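Local coordinates for protein lantibiotic dehydratase (Microbispora corallina, PDB 5EHK) that probably dehydrates serine and threonine residues of the NAI-107 precursor peptide, using glutamyl-tRNA to activate their hydroxyls before glutamate is eliminated, at residues N722-V727 / A761-G766; P818-R823 / E876-G881; A851-F856 / F927-A932. All blocks are in the same frame, centred on the assembly; numbering follows the deposited sequence.

Contact 1. Residues N722-V727 / A761-G766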
# COMPACT_ATOMS: atom_id res chain seq x y z
N ASN A 722 18.35 -13.13 -32.35
CA ASN A 722 19.26 -14.27 -32.42
C ASN A 722 18.73 -15.49 -31.65
O ASN A 722 19.44 -16.13 -30.88
CB ASN A 722 20.67 -13.89 -31.93
CG ASN A 722 21.72 -14.93 -32.31
OD1 ASN A 722 21.60 -15.66 -33.31
ND2 ASN A 722 22.75 -15.03 -31.48
N VAL A 723 17.47 -15.82 -31.91
CA VAL A 723 16.83 -16.97 -31.30
C VAL A 723 17.27 -18.22 -32.03
O VAL A 723 17.17 -18.30 -33.26
CB VAL A 723 15.28 -16.84 -31.38
CG1 VAL A 723 14.57 -18.06 -30.80
CG2 VAL A 723 14.84 -15.56 -30.71
N PRO A 724 17.75 -19.21 -31.28
CA PRO A 724 18.14 -20.51 -31.82
C PRO A 724 16.99 -21.22 -32.53
O PRO A 724 15.83 -20.83 -32.43
CB PRO A 724 18.59 -21.29 -30.58
CG PRO A 724 18.09 -20.51 -29.41
CD PRO A 724 18.09 -19.09 -29.85
N ARG A 725 17.33 -22.27 -33.27
CA ARG A 725 16.32 -23.01 -34.01
C ARG A 725 15.49 -23.83 -33.01
O ARG A 725 14.27 -23.98 -33.17
CB ARG A 725 17.00 -23.89 -35.06
CG ARG A 725 16.10 -24.70 -35.96
CD ARG A 725 16.95 -25.50 -36.92
NE ARG A 725 17.81 -26.45 -36.20
CZ ARG A 725 17.44 -27.69 -35.89
NH1 ARG A 725 16.25 -28.13 -36.24
NH2 ARG A 725 18.26 -28.50 -35.23
N ARG A 726 16.14 -24.32 -31.96
CA ARG A 726 15.43 -25.04 -30.91
C ARG A 726 15.25 -24.19 -29.65
O ARG A 726 16.20 -23.55 -29.16
CB ARG A 726 16.11 -26.38 -30.56
CG ARG A 726 15.89 -27.49 -31.59
CD ARG A 726 16.96 -28.56 -31.48
NE ARG A 726 18.28 -28.02 -31.83
CZ ARG A 726 19.42 -28.70 -31.78
NH1 ARG A 726 19.43 -29.96 -31.35
NH2 ARG A 726 20.55 -28.11 -32.13
N VAL A 727 14.02 -24.19 -29.15
CA VAL A 727 13.70 -23.43 -27.96
C VAL A 727 12.84 -24.28 -27.04
O VAL A 727 12.17 -25.22 -27.47
CB VAL A 727 12.98 -22.10 -28.29
CG1 VAL A 727 13.91 -21.16 -29.03
CG2 VAL A 727 11.74 -22.36 -29.09
N ALA A 761 10.58 -18.10 -24.39
CA ALA A 761 11.42 -19.08 -25.04
C ALA A 761 12.75 -19.21 -24.31
O ALA A 761 13.46 -18.22 -24.13
CB ALA A 761 11.64 -18.70 -26.47
N GLN A 762 13.08 -20.43 -23.91
CA GLN A 762 14.38 -20.68 -23.31
C GLN A 762 15.32 -21.41 -24.26
O GLN A 762 14.92 -22.32 -25.02
CB GLN A 762 14.24 -21.48 -22.02
CG GLN A 762 14.14 -20.64 -20.75
CD GLN A 762 13.91 -21.51 -19.51
OE1 GLN A 762 14.31 -22.69 -19.46
NE2 GLN A 762 13.24 -20.94 -18.51
N GLN A 763 16.59 -21.00 -24.24
CA GLN A 763 17.62 -21.76 -24.90
C GLN A 763 17.77 -23.09 -24.17
O GLN A 763 17.90 -23.11 -22.94
CB GLN A 763 18.94 -21.01 -24.93
CG GLN A 763 20.01 -21.75 -25.71
CD GLN A 763 21.25 -20.91 -25.98
OE1 GLN A 763 21.69 -20.13 -25.12
NE2 GLN A 763 21.83 -21.09 -27.17
N VAL A 764 17.72 -24.18 -24.94
CA VAL A 764 17.87 -25.54 -24.44
C VAL A 764 19.24 -25.77 -23.79
O VAL A 764 20.26 -25.32 -24.30
CB VAL A 764 17.68 -26.53 -25.57
CG1 VAL A 764 17.82 -27.95 -25.08
CG2 VAL A 764 16.34 -26.31 -26.23
N ALA A 765 19.24 -26.50 -22.68
CA ALA A 765 20.46 -26.76 -21.94
C ALA A 765 21.45 -27.50 -22.83
O ALA A 765 21.15 -28.57 -23.35
CB ALA A 765 20.14 -27.60 -20.69
N GLY A 766 22.63 -26.91 -23.02
CA GLY A 766 23.67 -27.57 -23.79
C GLY A 766 23.79 -27.07 -25.21
O GLY A 766 24.80 -27.28 -25.87
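Val727 meets Ala761 through their CB atoms, 4.1 Å apart, and this apolar touch is one of a small set that brings the two segments together without a hydrogen bond between them. The backbone of Val727 adds a CA-H...O contact, its CA lying 3.4 Å from Gln762 O with an angle at the hydrogen of 128°. Two residues beyond Gln762, Val764 lays a single methyl over the peptide that joins Arg726 to Val727: its CG2 is 4.0 Å from Arg726 O and 4.3 Å from Arg726 CB. The torsion of Val764 explains the choice of branch, because CG1 stands opposite the backbone N (chi1 -179°) and CG2 is left to face the strand. The ring of Pro724 reaches Gln763 through CG, which sits 4.3 Å from Gln763 CG. These touches lie where strand 726-730 begins and strand 760-763 runs out, two antiparallel neighbours of a beta sheet whose pairing continues beyond the segments, with Gln762 and Leu728 bonded through their backbones. On its other edge strand 726-730 pairs with strand 735-739 as an antiparallel beta hairpin, while strand 760-763 has strand 685-693 as its second neighbour. Further out, Gln763 NE2 hydrogen-bonds Glu768 OE1, and Trp692 packs on Val723 and Pro724. Arg725 takes no part across the contact and forms a salt bridge with Asp739, on the far strand of the hairpin.

Contact 2. Residues P818-R823 / E876-G881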
# COMPACT_ATOMS: atom_id res chain seq x y z
N PRO A 818 -18.16 -1.49 34.99
CA PRO A 818 -17.30 -0.94 36.05
C PRO A 818 -16.53 0.26 35.47
O PRO A 818 -16.36 1.28 36.13
CB PRO A 818 -16.36 -2.11 36.38
CG PRO A 818 -16.28 -2.90 35.12
CD PRO A 818 -17.58 -2.68 34.34
N TRP A 819 -16.09 0.10 34.23
CA TRP A 819 -15.40 1.15 33.50
C TRP A 819 -16.28 1.85 32.44
O TRP A 819 -16.98 1.19 31.66
CB TRP A 819 -14.17 0.57 32.78
CG TRP A 819 -13.46 -0.55 33.51
CD1 TRP A 819 -13.67 -1.90 33.35
CD2 TRP A 819 -12.36 -0.42 34.43
NE1 TRP A 819 -12.81 -2.61 34.16
CE2 TRP A 819 -11.99 -1.73 34.82
CE3 TRP A 819 -11.68 0.67 34.98
CZ2 TRP A 819 -10.95 -1.97 35.74
CZ3 TRP A 819 -10.65 0.43 35.89
CH2 TRP A 819 -10.30 -0.88 36.26
N LEU A 820 -16.22 3.17 32.42
CA LEU A 820 -16.63 3.97 31.28
C LEU A 820 -15.37 4.34 30.47
O LEU A 820 -14.47 5.01 31.00
CB LEU A 820 -17.28 5.23 31.81
CG LEU A 820 -18.14 6.08 30.90
CD1 LEU A 820 -19.13 5.19 30.15
CD2 LEU A 820 -18.89 7.08 31.79
N TYR A 821 -15.28 3.88 29.22
CA TYR A 821 -14.09 4.15 28.38
C TYR A 821 -14.44 4.93 27.11
O TYR A 821 -15.02 4.38 26.16
CB TYR A 821 -13.40 2.85 28.03
CG TYR A 821 -11.93 2.95 27.72
CD1 TYR A 821 -11.13 3.92 28.33
CD2 TYR A 821 -11.29 1.99 26.92
CE1 TYR A 821 -9.74 3.99 28.10
CE2 TYR A 821 -9.91 2.03 26.69
CZ TYR A 821 -9.13 3.03 27.28
OH TYR A 821 -7.76 3.09 27.05
N LEU A 822 -14.09 6.22 27.09
CA LEU A 822 -14.43 7.11 25.98
C LEU A 822 -13.33 7.23 24.96
O LEU A 822 -12.16 7.39 25.31
CB LEU A 822 -14.69 8.49 26.53
CG LEU A 822 -15.96 8.65 27.33
CD1 LEU A 822 -15.82 9.87 28.20
CD2 LEU A 822 -17.09 8.83 26.35
N ARG A 823 -13.71 7.22 23.68
CA ARG A 823 -12.78 7.59 22.61
C ARG A 823 -13.12 8.93 22.01
O ARG A 823 -14.17 9.11 21.41
CB ARG A 823 -12.79 6.55 21.53
CG ARG A 823 -12.47 5.19 22.04
CD ARG A 823 -12.20 4.31 20.84
NE ARG A 823 -12.17 2.91 21.22
CZ ARG A 823 -12.82 1.97 20.54
NH1 ARG A 823 -13.55 2.32 19.48
NH2 ARG A 823 -12.74 0.71 20.94
N GLU A 876 -24.47 2.29 38.17
CA GLU A 876 -25.64 3.18 38.03
C GLU A 876 -25.23 4.64 37.87
O GLU A 876 -25.68 5.33 36.95
CB GLU A 876 -26.60 3.06 39.21
CG GLU A 876 -27.34 1.73 39.33
CD GLU A 876 -26.57 0.66 40.13
OE1 GLU A 876 -25.36 0.84 40.40
OE2 GLU A 876 -27.21 -0.36 40.48
N LYS A 877 -24.37 5.11 38.78
CA LYS A 877 -23.90 6.48 38.76
C LYS A 877 -23.18 6.78 37.44
O LYS A 877 -23.37 7.85 36.84
CB LYS A 877 -22.97 6.73 39.96
CG LYS A 877 -23.67 6.79 41.32
CD LYS A 877 -22.66 6.94 42.43
CE LYS A 877 -23.30 7.26 43.76
NZ LYS A 877 -22.25 7.41 44.80
N LEU A 878 -22.38 5.82 36.99
CA LEU A 878 -21.60 5.98 35.76
C LEU A 878 -22.53 6.13 34.55
O LEU A 878 -22.50 7.14 33.85
CB LEU A 878 -20.66 4.78 35.58
CG LEU A 878 -19.15 5.02 35.45
CD1 LEU A 878 -18.54 5.92 36.53
CD2 LEU A 878 -18.43 3.69 35.45
N TRP A 879 -23.39 5.14 34.33
CA TRP A 879 -24.17 5.10 33.11
C TRP A 879 -25.47 5.88 33.09
O TRP A 879 -25.96 6.23 32.01
CB TRP A 879 -24.43 3.65 32.72
CG TRP A 879 -23.17 2.97 32.44
CD1 TRP A 879 -22.37 2.34 33.33
CD2 TRP A 879 -22.54 2.85 31.16
NE1 TRP A 879 -21.27 1.82 32.70
CE2 TRP A 879 -21.34 2.12 31.36
CE3 TRP A 879 -22.86 3.28 29.87
CZ2 TRP A 879 -20.47 1.81 30.32
CZ3 TRP A 879 -22.00 2.98 28.84
CH2 TRP A 879 -20.82 2.25 29.07
N ALA A 880 -26.05 6.18 34.24
CA ALA A 880 -27.31 6.91 34.21
C ALA A 880 -27.13 8.36 34.65
O ALA A 880 -27.98 9.22 34.39
CB ALA A 880 -28.35 6.22 35.07
N GLY A 881 -26.01 8.62 35.30
CA GLY A 881 -25.72 9.95 35.81
C GLY A 881 -24.62 10.64 35.03
O GLY A 881 -24.85 11.67 34.40
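The shortest polar bond within the two segments, Ala880 N to Glu876 O at 2.9 Å, is internal to the helix that carries Leu878 and Trp879 against Leu820; no hydrogen bond passes from helix to strand. The join is apolar. Leu820 is divided between two partners: its CB lies 4.1 Å from Leu878 CG, while CD1 reaches on to the indole of Trp879. That methyl stands over one face of the six-membered ring, 3.7 Å from its centroid and 16° off the normal, a well-formed CH-pi contact, and its nearest ring carbons include CH2 of Trp879 at 3.6 Å. With CG of Leu820 trans to the main-chain nitrogen (chi1 -163°), the branch is carried toward the helix although the bond to CB sets out across it. Leu878 approaches more directly and lays its CD2 beside the backbone at the start of the strand, 3.8 Å from Leu820 N. Trp819 contributes backbone alone here: its O is 3.8 Å from Trp879 CZ2, its bond to CB points away from the helix, and its indole meets Tyr907 edge to face. Trp879 also packs on Leu883 of the second subunit, so the indole held by Leu820 belongs to the subunit interface as well. The axes of strand 819-823 and helix 876-881 pass 9.1 Å apart at 42°. Helix 875-895 covers one face of a four-stranded antiparallel sheet and links strand 864-872 to strand 902-905 across the strand of Leu820, the split beta-alpha-beta crossover of a ferredoxin-like fold.

Contact 3. Residues A851-F856 / F927-A932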
# COMPACT_ATOMS: atom_id res chain seq x y z
N ALA A 851 -16.98 8.89 40.43
CA ALA A 851 -15.96 8.08 39.77
C ALA A 851 -14.75 8.10 40.67
O ALA A 851 -14.41 9.15 41.21
CB ALA A 851 -15.63 8.61 38.40
N ASP A 852 -14.12 6.95 40.88
CA ASP A 852 -13.06 6.84 41.89
C ASP A 852 -11.68 6.89 41.25
O ASP A 852 -10.67 7.17 41.92
CB ASP A 852 -13.24 5.58 42.77
CG ASP A 852 -12.69 4.30 42.13
OD1 ASP A 852 -12.19 3.45 42.87
OD2 ASP A 852 -12.77 4.12 40.90
N ARG A 853 -11.64 6.60 39.96
CA ARG A 853 -10.42 6.65 39.21
C ARG A 853 -10.70 7.20 37.82
O ARG A 853 -11.74 6.91 37.23
CB ARG A 853 -9.81 5.26 39.11
CG ARG A 853 -9.18 4.77 40.38
CD ARG A 853 -7.94 5.59 40.70
NE ARG A 853 -7.44 5.29 42.04
CZ ARG A 853 -6.96 6.19 42.89
NH1 ARG A 853 -6.89 7.46 42.55
NH2 ARG A 853 -6.53 5.81 44.09
N TRP A 854 -9.77 7.97 37.28
CA TRP A 854 -9.88 8.43 35.91
C TRP A 854 -8.47 8.52 35.34
O TRP A 854 -7.53 8.67 36.10
CB TRP A 854 -10.58 9.79 35.82
CG TRP A 854 -9.64 10.91 36.11
CD1 TRP A 854 -9.33 11.41 37.34
CD2 TRP A 854 -8.87 11.66 35.17
NE1 TRP A 854 -8.43 12.42 37.22
CE2 TRP A 854 -8.13 12.60 35.89
CE3 TRP A 854 -8.73 11.62 33.77
CZ2 TRP A 854 -7.27 13.51 35.29
CZ3 TRP A 854 -7.89 12.51 33.17
CH2 TRP A 854 -7.16 13.45 33.92
N PHE A 855 -8.33 8.40 34.03
CA PHE A 855 -7.05 8.68 33.39
C PHE A 855 -7.23 8.94 31.90
O PHE A 855 -8.32 8.74 31.36
CB PHE A 855 -6.01 7.59 33.71
CG PHE A 855 -6.23 6.27 33.00
CD1 PHE A 855 -6.86 5.21 33.64
CD2 PHE A 855 -5.77 6.06 31.70
CE1 PHE A 855 -7.02 3.96 33.00
CE2 PHE A 855 -5.93 4.81 31.05
CZ PHE A 855 -6.56 3.77 31.70
N PHE A 856 -6.19 9.40 31.22
CA PHE A 856 -6.30 9.53 29.79
C PHE A 856 -5.02 9.06 29.14
O PHE A 856 -3.94 9.20 29.71
CB PHE A 856 -6.59 10.97 29.37
CG PHE A 856 -5.35 11.81 29.21
CD1 PHE A 856 -4.63 11.79 28.01
CD2 PHE A 856 -4.90 12.61 30.24
CE1 PHE A 856 -3.49 12.52 27.88
CE2 PHE A 856 -3.77 13.35 30.10
CZ PHE A 856 -3.06 13.31 28.92
N PHE A 927 -1.56 6.06 37.06
CA PHE A 927 -2.20 6.56 35.84
C PHE A 927 -3.06 7.78 36.11
O PHE A 927 -2.99 8.76 35.38
CB PHE A 927 -3.06 5.47 35.20
CG PHE A 927 -2.28 4.36 34.58
CD1 PHE A 927 -0.90 4.36 34.60
CD2 PHE A 927 -2.94 3.32 33.95
CE1 PHE A 927 -0.18 3.33 34.01
CE2 PHE A 927 -2.22 2.30 33.37
CZ PHE A 927 -0.84 2.30 33.40
N GLN A 928 -3.85 7.78 37.19
CA GLN A 928 -4.66 8.96 37.48
C GLN A 928 -3.81 10.20 37.75
O GLN A 928 -3.98 11.21 37.10
CB GLN A 928 -5.60 8.74 38.67
CG GLN A 928 -6.57 9.90 38.84
CD GLN A 928 -7.44 9.75 40.06
OE1 GLN A 928 -8.19 8.79 40.19
NE2 GLN A 928 -7.34 10.70 40.97
N HIS A 929 -2.85 10.08 38.67
CA HIS A 929 -2.02 11.22 39.06
C HIS A 929 -1.08 11.68 37.96
O HIS A 929 -0.81 12.87 37.85
CB HIS A 929 -1.28 10.93 40.38
CG HIS A 929 -2.19 10.83 41.56
ND1 HIS A 929 -2.67 11.94 42.23
CD2 HIS A 929 -2.75 9.76 42.17
CE1 HIS A 929 -3.46 11.56 43.21
NE2 HIS A 929 -3.52 10.24 43.20
N ASP A 930 -0.61 10.75 37.13
CA ASP A 930 0.22 11.15 36.00
C ASP A 930 -0.59 11.90 34.96
O ASP A 930 -0.08 12.79 34.29
CB ASP A 930 0.89 9.98 35.33
CG ASP A 930 1.96 10.41 34.37
OD1 ASP A 930 3.08 10.77 34.82
OD2 ASP A 930 1.68 10.43 33.15
N SER A 931 -1.86 11.51 34.83
CA SER A 931 -2.78 12.19 33.94
C SER A 931 -3.00 13.61 34.41
O SER A 931 -3.03 14.54 33.60
CB SER A 931 -4.10 11.44 33.81
OG SER A 931 -3.98 10.37 32.89
N ALA A 932 -3.19 13.76 35.71
CA ALA A 932 -3.47 15.09 36.25
C ALA A 932 -2.25 16.01 36.08
O ALA A 932 -2.38 17.16 35.65
CB ALA A 932 -3.90 15.00 37.70
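Edge strand 853-861 of the four-stranded antiparallel sheet is met by helix 920-942, whose Gln928 and Ser931 side chains take a weak hydrogen bond from the N-H of Trp854 and a firm one from that of Phe856. The firm bond runs from Phe856 N to Ser931 OG, 2.9 Å long and nearly straight at 167°. Ser931 OG in turn donates to Phe927 O (3.1 Å), one helical turn back, which leaves it to accept from Phe856 N; Ser931 N reaches the same carbonyl from the opposite face of its plane. Gln928 stretches along the strand, a chi1 of -172° setting CG on the far side of CB from its own N. Its OE1 receives Arg853 NH1 at 3.0 Å, in the guanidinium plane but well above the amide carbonyl plane, and the weak bond from Trp854 N at 3.4 Å. The backbone of Phe855 instead pairs with Arg870 of strand 864-872. The helix, crossing the strand at 53°, thus appears to cap this edge of the ferredoxin-like sheet through side chains in place of a neighbouring strand. Aromatic rings pack about these bonds. The edge of Phe927 meets the face of Phe855 in a T-shaped pair, centroids 5.4 Å apart. The indole of Trp854 lies beside the Gln928 chain, CD1 being 3.5 Å from Gln928 CG, and Ser931 CB makes an off-centre CH-pi contact with its six-membered ring. Next along the helix from His929, Asp930 forms salt bridges with Arg1046 and Arg1084, and Arg1084 also hydrogen-bonds Phe856 O.

Overall arrangement
Along the chain, contact 1 comes first: it joins strand 726-730 to strand 760-763, closing a loop through strand 735-739 and helix 743-755, and it is complete before contact 2 opens at Pro818. Contacts 2 and 3 cross, their segments alternating from 818-823 through 851-856 and 876-881 to 927-932. Contact 2 joins a central strand of the four-stranded antiparallel sheet to helix 875-895, and contact 3 ties the outer strand 853-861 to helix 920-942. Their centres lie 15 Å apart, with nearest atoms about 4 Å apart. Contact 1 is on the opposite side of the chain's centre, its centre 76 Å from that of contact 2 and 75 Å from that of contact 3.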